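Local coordinates for attachment invasion locus protein (Yersinia pestis, PDB 3QRA) that forms an eight-stranded beta-barrel in the bacterial outer membrane and probably promotes adhesion to and invasion of eukaryotic cells, at residues S6-Y11 with N31-Y36; G43-F48 with G77-I82; I132-E137 with W149-G154. All blocks are in the same frame, centred on the assembly; numbering follows the deposited sequence.

In the fold
The chain runs up and down through one closed antiparallel barrel. Interaction 1 pairs the first two strands, 5-18 and 28-37, and so closes the first hairpin. Interaction 2 follows, joining the third strand, 42-53, to the end of the fourth, 66-81, after a long excursion. Interaction 3 closes the last hairpin, strands 130-141 and 144-156. The three loops follow one another in series; none nests in or crosses another. Strand 28-37 pairs with 42-53, which puts interactions 1 and 2 side by side in the wall. Strand 144-156 returns to 5-18, so interactions 1 and 3 adjoin where the barrel shuts, and their side chains also meet across its interior.

Interaction 1: residues S6-Y11 with N31-Y36; sequences SISIGY and NLKYRY. With C8E ((hydroxyethyloxy)tri(ethyloxy)octane), chain B; C8E ((hydroxyethyloxy)tri(ethyloxy)octane), chain G; C8E ((hydroxyethyloxy)tri(ethyloxy)octane), chain E.
Ser6 and Arg35 face each other as an antiparallel hydrogen-bonded pair: Arg35 N reaches Ser6 O at 2.8 Å, and Ser6 N returns a bond to Arg35 O at 2.9 Å. Their CB atoms lie 3.9 Å apart inside the barrel, where the short serine leaves the extended arginine to run alongside toward Ser87 and Gln123. Ser8 and Lys33 repeat the pattern, Ser8 OG lying 3.6 Å from Lys33 CB. Ser8 OG also lies 2.7 Å from a water, which donates to Asn31 O. Asn31 pairs with Gly10 through two backbone bonds, and its ND2 bonds to Ser47 OG and Phe48 O. Bends at chi2 (-147°) and chi4 (73°) steer the Lys33 chain along the inner face toward Asn31, where NZ donates to OD1 over 2.8 Å; the ammonium also forms a salt bridge with Asp133. On the outer surface Ile9 and Leu32 lie side by side, Ile9 CG1 3.6 Å from Leu32 CD2, apolar groups suited to lipid and here partly covered by detergent. Beyond this hairpin, strand 144-156 bonds to the far side of strand 5-18 through Ile7 and Ile9, and strand 42-53 to that of 28-37 through Leu32 and Tyr34.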
# COMPACT_ATOMS: atom_id res chain seq x y z
N SER A 6 16.15 3.55 5.88
CA SER A 6 14.98 3.66 6.74
C SER A 6 14.09 2.45 6.52
O SER A 6 13.81 2.07 5.39
CB SER A 6 14.18 4.93 6.41
OG SER A 6 15.00 6.09 6.50
N ILE A 7 13.66 1.82 7.60
CA ILE A 7 12.77 0.68 7.48
C ILE A 7 11.55 0.99 8.33
O ILE A 7 11.67 1.43 9.48
CB ILE A 7 13.47 -0.63 7.94
CG1 ILE A 7 12.52 -1.83 7.85
CG2 ILE A 7 14.03 -0.49 9.36
CD1 ILE A 7 12.10 -2.16 6.43
N SER A 8 10.37 0.76 7.75
CA SER A 8 9.13 1.00 8.47
C SER A 8 8.08 -0.08 8.22
O SER A 8 8.04 -0.70 7.15
CB SER A 8 8.54 2.38 8.13
OG SER A 8 8.31 2.54 6.74
N ILE A 9 7.24 -0.28 9.24
CA ILE A 9 6.06 -1.12 9.09
C ILE A 9 4.84 -0.28 9.44
O ILE A 9 4.92 0.62 10.28
CB ILE A 9 6.12 -2.40 9.97
CG1 ILE A 9 5.03 -3.39 9.53
CG2 ILE A 9 5.99 -2.07 11.46
CD1 ILE A 9 5.17 -4.78 10.17
N GLY A 10 3.72 -0.55 8.78
CA GLY A 10 2.56 0.29 8.98
C GLY A 10 1.24 -0.36 8.63
O GLY A 10 1.19 -1.42 7.99
N TYR A 11 0.18 0.30 9.06
CA TYR A 11 -1.18 -0.07 8.71
C TYR A 11 -1.41 0.24 7.24
O TYR A 11 -0.88 1.24 6.72
CB TYR A 11 -2.17 0.76 9.53
CG TYR A 11 -2.06 0.60 11.02
CD1 TYR A 11 -2.72 -0.44 11.67
CD2 TYR A 11 -1.31 1.49 11.78
CE1 TYR A 11 -2.64 -0.58 13.04
CE2 TYR A 11 -1.21 1.35 13.15
CZ TYR A 11 -1.88 0.31 13.78
OH TYR A 11 -1.79 0.17 15.13
N ASN A 31 1.93 -2.65 5.49
CA ASN A 31 2.82 -2.06 4.50
C ASN A 31 4.24 -2.05 5.07
O ASN A 31 4.45 -1.57 6.18
CB ASN A 31 2.34 -0.64 4.20
CG ASN A 31 3.30 0.15 3.34
OD1 ASN A 31 3.54 1.33 3.62
ND2 ASN A 31 3.83 -0.48 2.29
N LEU A 32 5.19 -2.61 4.33
CA LEU A 32 6.61 -2.49 4.68
C LEU A 32 7.24 -1.54 3.67
O LEU A 32 7.02 -1.69 2.46
CB LEU A 32 7.30 -3.85 4.59
CG LEU A 32 6.80 -4.90 5.59
CD1 LEU A 32 7.20 -6.31 5.17
CD2 LEU A 32 7.32 -4.58 6.99
N LYS A 33 8.00 -0.56 4.15
CA LYS A 33 8.76 0.30 3.23
C LYS A 33 10.22 0.31 3.62
O LYS A 33 10.56 0.26 4.81
CB LYS A 33 8.20 1.73 3.19
CG LYS A 33 6.81 1.84 2.55
CD LYS A 33 6.68 3.21 1.82
CE LYS A 33 5.29 3.40 1.21
NZ LYS A 33 4.26 3.67 2.26
N TYR A 34 11.08 0.36 2.60
CA TYR A 34 12.52 0.41 2.81
C TYR A 34 13.09 1.52 1.94
O TYR A 34 12.85 1.56 0.74
CB TYR A 34 13.19 -0.92 2.43
CG TYR A 34 14.70 -0.80 2.39
CD1 TYR A 34 15.45 -0.80 3.55
CD2 TYR A 34 15.36 -0.63 1.18
CE1 TYR A 34 16.84 -0.66 3.51
CE2 TYR A 34 16.74 -0.50 1.13
CZ TYR A 34 17.47 -0.51 2.29
OH TYR A 34 18.84 -0.37 2.22
N ARG A 35 13.83 2.43 2.57
CA ARG A 35 14.38 3.60 1.89
C ARG A 35 15.88 3.58 2.00
O ARG A 35 16.43 3.19 3.03
CB ARG A 35 13.85 4.88 2.53
CG ARG A 35 14.46 6.17 1.95
CD ARG A 35 13.96 7.37 2.74
NE ARG A 35 14.57 8.64 2.33
CZ ARG A 35 14.26 9.80 2.89
NH1 ARG A 35 13.37 9.82 3.87
NH2 ARG A 35 14.83 10.94 2.47
N TYR A 36 16.56 3.99 0.93
CA TYR A 36 18.00 4.14 0.98
C TYR A 36 18.35 5.47 0.34
O TYR A 36 17.91 5.78 -0.77
CB TYR A 36 18.71 3.00 0.25
CG TYR A 36 20.22 3.07 0.41
CD1 TYR A 36 20.85 2.47 1.50
CD2 TYR A 36 21.01 3.75 -0.51
CE1 TYR A 36 22.21 2.53 1.66
CE2 TYR A 36 22.41 3.82 -0.35
CZ TYR A 36 22.99 3.20 0.75
OH TYR A 36 24.35 3.22 0.95
C1 C8E B . 9.73 -4.64 10.53
C2 C8E B . 10.52 -3.36 10.77
C3 C8E B . 9.65 -2.28 11.41
C4 C8E B . 10.30 -1.69 12.65
C5 C8E B . 9.39 -1.83 13.87
C6 C8E B . 8.80 -0.47 14.23
C7 C8E B . 7.51 -0.61 15.04
C8 C8E B . 6.59 0.59 14.81
O9 C8E B . 5.30 0.11 14.53
C10 C8E B . 4.32 1.11 14.42
C11 C8E B . 3.55 0.81 13.14
O12 C8E B . 2.46 1.70 13.00
C13 C8E B . 2.89 3.02 12.91
C14 C8E B . 1.80 3.96 13.40
O15 C8E B . 2.14 5.26 12.99
C16 C8E B . 3.05 5.88 13.89
C17 C8E B . 2.43 5.99 15.27
C1 C8E G . -3.93 3.70 7.47
C2 C8E G . -4.90 3.13 8.50
C3 C8E G . -4.40 3.38 9.92
C4 C8E G . -5.51 3.19 10.97
C5 C8E G . -4.93 3.15 12.38
C6 C8E G . -5.22 1.83 13.09
C7 C8E G . -5.82 2.07 14.47
C8 C8E G . -6.26 0.77 15.12
C1 C8E E . 10.41 -3.36 1.84
C2 C8E E . 9.69 -3.49 0.50
C3 C8E E . 10.66 -3.28 -0.65
C4 C8E E . 10.24 -4.07 -1.88
C5 C8E E . 10.31 -3.20 -3.13
C6 C8E E . 11.22 -3.83 -4.17
C7 C8E E . 11.07 -3.12 -5.52
C8 C8E E . 12.17 -3.54 -6.48
O HOH W 1 10.75 3.37 5.49
O HOH W 2 5.82 1.41 6.50

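Interaction 2: residues G43-F48 with G77-I82; sequences GVIGSF and GPVFRI. With C8E ((hydroxyethyloxy)tri(ethyloxy)octane), chain E; C8E ((hydroxyethyloxy)tri(ethyloxy)octane), chain F.
With chi1 at 45°, Val79 places CG1 between its own backbone N and carbonyl carbon, and this methyl lands on the Gly43 backbone, 3.4 Å from Gly43 C. Ile45, its CG1 anti to the backbone N, turns CG2 across the strands instead, 4.2 Å from Val79 CB and 3.5 Å from Gly77 O. Glycine suits position 43: with no side chain of its own, it lets the valine methyl lie directly on the backbone. Four backbone bonds join the strands in antiparallel fashion. Gly43 N donates to Val79 O over 2.9 Å; in the return bond, Val79 N stands well above the carbonyl plane of Gly43, 57° out of it. In the Ile45-Gly77 pair the donors lie nearly in line with the carbonyls, Ile45 N 2.9 Å from Gly77 O. Between these pairs, Val44 and Pro78 form a non-hydrogen-bonded pair facing outward. The missing N-H of proline costs no bond to strand 42-53, because the backbone N atoms of such a pair point away from each other. The N-to-C directions of strands 43-48 and 77-81 differ by 127°, well short of 180°, and Gly46 onward makes no contact with 77-82. Bare Gly46 instead lets a detergent tail lie close, its C3 3.7 Å from Gly46 C. Strand 28-37 flanks 42-53 through backbone bonds of Val44 and Gly46 to Tyr36 and Tyr34. Strand 86-102 flanks 66-81 in turn, with a backbone bond between Leu88 and Phe80, while inside the barrel Ile45 packs on Leu91 and Val79 on Tyr89.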
# COMPACT_ATOMS: atom_id res chain seq x y z
N GLY A 43 17.18 9.67 -2.95
CA GLY A 43 17.22 8.28 -2.56
C GLY A 43 16.20 7.46 -3.32
O GLY A 43 15.55 7.96 -4.24
N VAL A 44 16.07 6.20 -2.93
CA VAL A 44 15.07 5.33 -3.51
C VAL A 44 14.27 4.70 -2.38
O VAL A 44 14.78 4.48 -1.29
CB VAL A 44 15.68 4.22 -4.40
CG1 VAL A 44 16.67 3.34 -3.59
CG2 VAL A 44 14.57 3.36 -5.03
N ILE A 45 13.01 4.43 -2.66
CA ILE A 45 12.17 3.76 -1.68
C ILE A 45 11.40 2.64 -2.36
O ILE A 45 10.99 2.75 -3.53
CB ILE A 45 11.27 4.78 -0.94
CG1 ILE A 45 10.47 4.09 0.18
CG2 ILE A 45 10.37 5.50 -1.91
CD1 ILE A 45 9.96 5.04 1.27
N GLY A 46 11.25 1.54 -1.63
CA GLY A 46 10.51 0.38 -2.10
C GLY A 46 9.40 0.12 -1.10
O GLY A 46 9.56 0.37 0.10
N SER A 47 8.28 -0.41 -1.60
CA SER A 47 7.09 -0.61 -0.78
C SER A 47 6.42 -1.94 -1.14
O SER A 47 6.27 -2.28 -2.32
CB SER A 47 6.10 0.53 -1.02
OG SER A 47 4.86 0.28 -0.36
N PHE A 48 6.05 -2.69 -0.11
CA PHE A 48 5.17 -3.84 -0.27
C PHE A 48 3.94 -3.58 0.57
O PHE A 48 4.05 -3.22 1.75
CB PHE A 48 5.81 -5.15 0.22
CG PHE A 48 4.81 -6.28 0.35
CD1 PHE A 48 4.43 -7.02 -0.76
CD2 PHE A 48 4.21 -6.55 1.57
CE1 PHE A 48 3.47 -8.03 -0.65
CE2 PHE A 48 3.26 -7.57 1.69
CZ PHE A 48 2.90 -8.30 0.58
N GLY A 77 10.32 3.91 -6.16
CA GLY A 77 10.54 5.19 -6.81
C GLY A 77 11.48 6.11 -6.07
O GLY A 77 12.00 5.74 -5.01
N PRO A 78 11.70 7.32 -6.62
CA PRO A 78 12.66 8.25 -6.02
C PRO A 78 12.08 8.96 -4.80
O PRO A 78 10.88 9.24 -4.75
CB PRO A 78 12.92 9.25 -7.16
CG PRO A 78 11.57 9.33 -7.88
CD PRO A 78 11.00 7.90 -7.79
N VAL A 79 12.94 9.23 -3.82
CA VAL A 79 12.53 10.00 -2.66
C VAL A 79 13.44 11.23 -2.55
O VAL A 79 14.65 11.13 -2.70
CB VAL A 79 12.48 9.14 -1.34
CG1 VAL A 79 13.70 8.25 -1.18
CG2 VAL A 79 12.27 10.04 -0.11
N PHE A 80 12.82 12.39 -2.33
CA PHE A 80 13.52 13.67 -2.32
C PHE A 80 13.48 14.25 -0.92
O PHE A 80 12.40 14.49 -0.38
CB PHE A 80 12.84 14.66 -3.29
CG PHE A 80 12.83 14.18 -4.71
CD1 PHE A 80 13.88 14.48 -5.56
CD2 PHE A 80 11.79 13.39 -5.18
CE1 PHE A 80 13.89 14.02 -6.87
CE2 PHE A 80 11.79 12.92 -6.49
CZ PHE A 80 12.85 13.24 -7.34
N ARG A 81 14.65 14.47 -0.33
CA ARG A 81 14.69 15.04 1.00
C ARG A 81 14.57 16.55 0.88
O ARG A 81 15.33 17.17 0.14
CB ARG A 81 15.97 14.65 1.75
CG ARG A 81 16.10 15.33 3.11
CD ARG A 81 17.15 14.64 4.01
NE ARG A 81 16.81 13.26 4.35
CZ ARG A 81 15.94 12.92 5.30
NH1 ARG A 81 15.30 13.86 5.99
NH2 ARG A 81 15.70 11.64 5.56
N ILE A 82 13.61 17.13 1.58
CA ILE A 82 13.45 18.58 1.58
C ILE A 82 14.38 19.22 2.59
O ILE A 82 15.10 20.18 2.30
CB ILE A 82 12.03 19.00 1.92
CG1 ILE A 82 11.03 18.27 1.03
CG2 ILE A 82 11.88 20.52 1.81
CD1 ILE A 82 9.59 18.64 1.31
C1 C8E E . 10.41 -3.36 1.84
C2 C8E E . 9.69 -3.49 0.50
C3 C8E E . 10.66 -3.28 -0.65
C4 C8E E . 10.24 -4.07 -1.88
C5 C8E E . 10.31 -3.20 -3.13
C6 C8E E . 11.22 -3.83 -4.17
C7 C8E E . 11.07 -3.12 -5.52
C8 C8E E . 12.17 -3.54 -6.48
C1 C8E F . 5.97 -10.32 3.70
C2 C8E F . 4.56 -10.77 3.31
C3 C8E F . 4.57 -11.44 1.94
C4 C8E F . 3.38 -12.39 1.79
C5 C8E F . 2.55 -12.02 0.56
C6 C8E F . 2.38 -13.22 -0.36
C7 C8E F . 1.19 -13.04 -1.30
C8 C8E F . 1.13 -14.18 -2.31
O9 C8E F . -0.21 -14.39 -2.70

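Interaction 3: residues I132-E137 with W149-G154; sequences IDASYE and WMLGAG. With C8E ((hydroxyethyloxy)tri(ethyloxy)octane), chain B; C8E ((hydroxyethyloxy)tri(ethyloxy)octane), chain H.
Glu137 OE2 is gripped by the hydroxyls of Ser73 and Tyr71, while the other oxygen of the carboxylate, OE1, rests 3.5 Å from Met150 CE. This belongs to the last hairpin of the eight-stranded outer-membrane barrel, whose residues alternate between a largely polar interior and an apolar outer surface. Met150 has CG anti to its carbonyl carbon (chi1 -59°) and an extended chain beyond, which carries SD past Ser135 OG at 3.6 Å and CE on to the glutamate. An unbranched, flexible thioether can lie along Ser135 and still reach the glutamate; Ser135 OG itself bonds to Lys33 from across the barrel. The backbones of Ser135 and Met150 pair as well: Met150 N is 2.9 Å from Ser135 O, and Ser135 N is 3.0 Å from Met150 O. Further along, Asp133 and Gly152 form the next hydrogen-bonded pair, and Asp133 OD1 receives bonds from Tyr89 and Gln123. On the outer surface Ala134 CB meets Leu151 CD1 at 4.2 Å, small against branched. The larger contact there is aromatic. Tyr136 CB stands over the six-membered ring of Trp149, 3.8 Å from its centroid and 8° off the normal, a CH-pi contact. The tyrosine ring leans obliquely, at 52° to the five-membered ring, and brings CD1 within 3.4 Å of Trp149 CE2. At the indole edge, near its plane, a detergent tail places its C2 3.5 Å from Trp149 CZ3.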
# COMPACT_ATOMS: atom_id res chain seq x y z
N ILE A 132 8.43 8.27 10.47
CA ILE A 132 7.00 8.15 10.36
C ILE A 132 6.71 8.25 8.87
O ILE A 132 7.18 9.16 8.20
CB ILE A 132 6.28 9.27 11.12
CG1 ILE A 132 6.65 9.20 12.60
CG2 ILE A 132 4.76 9.15 10.92
CD1 ILE A 132 5.99 10.25 13.45
N ASP A 133 5.97 7.28 8.35
CA ASP A 133 5.78 7.17 6.91
C ASP A 133 4.28 7.25 6.60
O ASP A 133 3.49 6.63 7.30
CB ASP A 133 6.35 5.84 6.40
CG ASP A 133 6.07 5.61 4.92
OD1 ASP A 133 6.83 6.16 4.10
OD2 ASP A 133 5.09 4.89 4.58
N ALA A 134 3.90 7.99 5.56
CA ALA A 134 2.49 7.98 5.16
C ALA A 134 2.40 8.06 3.65
O ALA A 134 3.14 8.83 3.03
CB ALA A 134 1.71 9.13 5.80
N SER A 135 1.52 7.27 3.06
CA SER A 135 1.39 7.31 1.61
C SER A 135 0.03 6.88 1.11
O SER A 135 -0.76 6.29 1.86
CB SER A 135 2.50 6.46 0.95
OG SER A 135 2.20 5.08 1.01
N TYR A 136 -0.25 7.20 -0.15
CA TYR A 136 -1.46 6.76 -0.83
C TYR A 136 -1.05 6.03 -2.11
O TYR A 136 -0.04 6.37 -2.75
CB TYR A 136 -2.37 7.95 -1.15
CG TYR A 136 -3.56 7.56 -2.02
CD1 TYR A 136 -4.68 6.96 -1.45
CD2 TYR A 136 -3.55 7.78 -3.39
CE1 TYR A 136 -5.77 6.59 -2.24
CE2 TYR A 136 -4.63 7.41 -4.18
CZ TYR A 136 -5.73 6.82 -3.60
OH TYR A 136 -6.82 6.45 -4.37
N GLU A 137 -1.84 5.03 -2.46
CA GLU A 137 -1.59 4.23 -3.64
C GLU A 137 -2.89 4.00 -4.38
O GLU A 137 -3.93 3.86 -3.77
CB GLU A 137 -1.02 2.89 -3.20
CG GLU A 137 -0.75 1.90 -4.30
CD GLU A 137 0.00 0.72 -3.74
OE1 GLU A 137 1.18 0.91 -3.38
OE2 GLU A 137 -0.60 -0.37 -3.62
N TRP A 149 -4.48 3.60 1.61
CA TRP A 149 -3.75 4.50 2.48
C TRP A 149 -2.86 3.70 3.42
O TRP A 149 -3.22 2.61 3.84
CB TRP A 149 -4.69 5.37 3.30
CG TRP A 149 -5.28 6.52 2.51
CD1 TRP A 149 -6.49 6.55 1.89
CD2 TRP A 149 -4.66 7.78 2.26
NE1 TRP A 149 -6.67 7.77 1.27
CE2 TRP A 149 -5.55 8.54 1.48
CE3 TRP A 149 -3.42 8.35 2.62
CZ2 TRP A 149 -5.26 9.84 1.06
CZ3 TRP A 149 -3.13 9.64 2.20
CH2 TRP A 149 -4.05 10.37 1.42
N MET A 150 -1.69 4.27 3.72
CA MET A 150 -0.69 3.59 4.51
C MET A 150 -0.12 4.55 5.53
O MET A 150 0.17 5.71 5.20
CB MET A 150 0.44 3.07 3.61
CG MET A 150 -0.06 2.09 2.52
SD MET A 150 1.23 1.68 1.33
CE MET A 150 0.20 1.29 -0.09
N LEU A 151 0.05 4.06 6.76
CA LEU A 151 0.63 4.87 7.83
C LEU A 151 1.50 3.98 8.70
O LEU A 151 0.99 3.05 9.32
CB LEU A 151 -0.46 5.51 8.67
CG LEU A 151 -0.00 6.26 9.93
CD1 LEU A 151 0.85 7.47 9.56
CD2 LEU A 151 -1.20 6.69 10.77
N GLY A 152 2.79 4.27 8.76
CA GLY A 152 3.74 3.40 9.42
C GLY A 152 4.83 4.13 10.15
O GLY A 152 4.87 5.36 10.20
N ALA A 153 5.73 3.37 10.75
CA ALA A 153 6.81 3.94 11.54
C ALA A 153 7.96 2.95 11.60
O ALA A 153 7.79 1.74 11.35
CB ALA A 153 6.33 4.30 12.96
N GLY A 154 9.13 3.46 11.93
CA GLY A 154 10.30 2.62 12.02
C GLY A 154 11.55 3.44 12.28
O GLY A 154 11.48 4.51 12.90
C1 C8E B . 9.73 -4.64 10.53
C2 C8E B . 10.52 -3.36 10.77
C3 C8E B . 9.65 -2.28 11.41
C4 C8E B . 10.30 -1.69 12.65
C5 C8E B . 9.39 -1.83 13.87
C6 C8E B . 8.80 -0.47 14.23
C7 C8E B . 7.51 -0.61 15.04
C8 C8E B . 6.59 0.59 14.81
O9 C8E B . 5.30 0.11 14.53
C10 C8E B . 4.32 1.11 14.42
C11 C8E B . 3.55 0.81 13.14
O12 C8E B . 2.46 1.70 13.00
C13 C8E B . 2.89 3.02 12.91
C14 C8E B . 1.80 3.96 13.40
O15 C8E B . 2.14 5.26 12.99
C16 C8E B . 3.05 5.88 13.89
C17 C8E B . 2.43 5.99 15.27
C1 C8E H . 0.50 11.49 2.83
C2 C8E H . -0.02 11.10 1.45
C3 C8E H . 0.21 12.21 0.44
C4 C8E H . 0.21 11.66 -0.99
C5 C8E H . -0.79 12.41 -1.88
C6 C8E H . -1.81 11.46 -2.51
C7 C8E H . -3.10 12.20 -2.83
C8 C8E H . -4.16 11.27 -3.41
O9 C8E H . -5.44 11.68 -2.98